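Local coordinates for protein L-2,4-diaminobutyric acid acetyltransferase (Geobacillus sp., PDB 6SLL) that transfers the acetyl group of acetyl-coenzyme A to L-2,4-diaminobutyric acid, a step in the biosynthesis of the chemical chaperone ectoine, at residues B[124-129]-B[169-174]. Sequence-based numbering, arbitrary orientation.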
# COMPACT_ATOMS: atom_id res chain seq x y z
N THR B 124 -2.68 8.86 11.21
CA THR B 124 -2.57 7.43 11.51
C THR B 124 -3.90 7.03 12.15
O THR B 124 -4.53 7.89 12.73
CB THR B 124 -1.36 7.13 12.38
OG1 THR B 124 -1.07 5.76 12.36
CG2 THR B 124 -1.53 7.61 13.80
N THR B 125 -4.23 5.77 12.07
CA THR B 125 -5.41 5.35 12.85
C THR B 125 -4.97 4.43 13.97
O THR B 125 -4.01 3.65 13.83
CB THR B 125 -6.46 4.66 11.96
OG1 THR B 125 -6.03 3.36 11.52
CG2 THR B 125 -6.91 5.49 10.84
N VAL B 126 -5.67 4.55 15.13
CA VAL B 126 -5.24 3.77 16.28
C VAL B 126 -6.52 3.23 17.00
O VAL B 126 -7.26 4.05 17.59
CB VAL B 126 -4.41 4.57 17.27
CG1 VAL B 126 -3.89 3.59 18.33
CG2 VAL B 126 -3.26 5.27 16.62
N SER B 127 -6.69 1.99 17.09
CA SER B 127 -7.87 1.58 17.65
C SER B 127 -7.84 1.71 19.12
O SER B 127 -6.79 2.05 19.80
CB SER B 127 -8.07 0.13 17.26
OG SER B 127 -8.29 -0.24 15.77
N PRO B 128 -8.96 1.27 19.69
CA PRO B 128 -8.90 1.26 21.21
C PRO B 128 -8.08 0.27 21.94
O PRO B 128 -7.44 0.47 22.88
CB PRO B 128 -10.34 1.26 21.61
CG PRO B 128 -11.11 1.91 20.46
CD PRO B 128 -10.33 1.45 19.19
N SER B 129 -7.94 -0.92 21.35
CA SER B 129 -7.07 -1.93 21.99
C SER B 129 -5.60 -1.78 21.77
O SER B 129 -4.79 -2.44 22.47
CB SER B 129 -7.42 -3.30 21.60
OG SER B 129 -6.86 -3.60 20.42
N PRO B 169 -10.14 5.06 14.57
CA PRO B 169 -10.26 6.51 14.54
C PRO B 169 -8.96 7.13 14.01
O PRO B 169 -7.85 6.62 14.21
CB PRO B 169 -10.47 6.88 15.98
CG PRO B 169 -10.06 5.70 16.70
CD PRO B 169 -10.19 4.52 15.92
N LEU B 170 -9.12 8.26 13.34
CA LEU B 170 -7.99 8.99 12.71
C LEU B 170 -7.39 10.02 13.62
O LEU B 170 -8.08 10.93 14.08
CB LEU B 170 -8.48 9.66 11.40
CG LEU B 170 -7.46 10.36 10.60
CD1 LEU B 170 -6.44 9.39 9.99
CD2 LEU B 170 -8.12 11.23 9.53
N PHE B 171 -6.10 9.87 13.89
CA PHE B 171 -5.33 10.85 14.64
C PHE B 171 -4.67 11.70 13.63
O PHE B 171 -4.02 11.25 12.68
CB PHE B 171 -4.27 10.12 15.50
CG PHE B 171 -4.83 9.43 16.73
CD1 PHE B 171 -5.73 8.37 16.62
CD2 PHE B 171 -4.48 9.87 17.97
CE1 PHE B 171 -6.29 7.74 17.73
CE2 PHE B 171 -5.01 9.18 19.10
CZ PHE B 171 -6.04 8.26 18.95
N VAL B 172 -4.74 13.00 13.82
CA VAL B 172 -4.07 14.04 13.00
C VAL B 172 -3.12 14.80 13.94
O VAL B 172 -3.63 15.50 14.88
CB VAL B 172 -5.02 15.00 12.30
CG1 VAL B 172 -4.26 16.05 11.47
CG2 VAL B 172 -5.96 14.21 11.39
N ILE B 173 -1.84 14.72 13.71
CA ILE B 173 -0.84 15.36 14.57
C ILE B 173 -0.15 16.45 13.80
O ILE B 173 0.34 16.23 12.71
CB ILE B 173 0.17 14.37 15.04
CG1 ILE B 173 -0.48 13.22 15.89
CG2 ILE B 173 1.28 15.02 15.86
CD1 ILE B 173 0.36 12.02 16.02
N GLY B 174 -0.20 17.65 14.31
CA GLY B 174 0.32 18.81 13.64
C GLY B 174 -0.49 20.02 13.88
O GLY B 174 -1.52 19.98 14.53
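With CG of Phe171 anti to its carbonyl carbon (chi1 -75°) and CG2 of Val126 likewise anti to its own, the two side chains cross at about a right angle: CG2 lies over one ring face, and Val126 CB comes to 3.7 Å from Phe171 CE1. The antiparallel backbones bring them together. In the hydrogen-bonded pair Thr124-Phe171, Phe171 N reaches Thr124 O at 2.8 Å, almost in line with the carbonyl, and Thr124 N answers to Phe171 O at 3.1 Å. Past the end of strand 121-125, Val126 N still bonds Pro169 O (3.1 Å). Cutting Phe171 back to an alanine would probably strip Val126 CB and CG2 of the ring they lie against. On the face opposite Thr124 and Phe171, Thr125 CG2 meets Leu170 CD1 at 4.0 Å. Thr125 OG1 hydrogen-bonds Glu168 of its own chain and Tyr48 of the second subunit, while its carbonyl O accepts a bond from ND of bound diaminobutyrate. The example illustrates how pairing carried one residue past a strand end can flank, and probably steady, a substrate-binding carbonyl. In this GNAT fold, strand 148-154 borders strand 168-173 on its far side, and helix 131-144 packs against Val126 and Phe171.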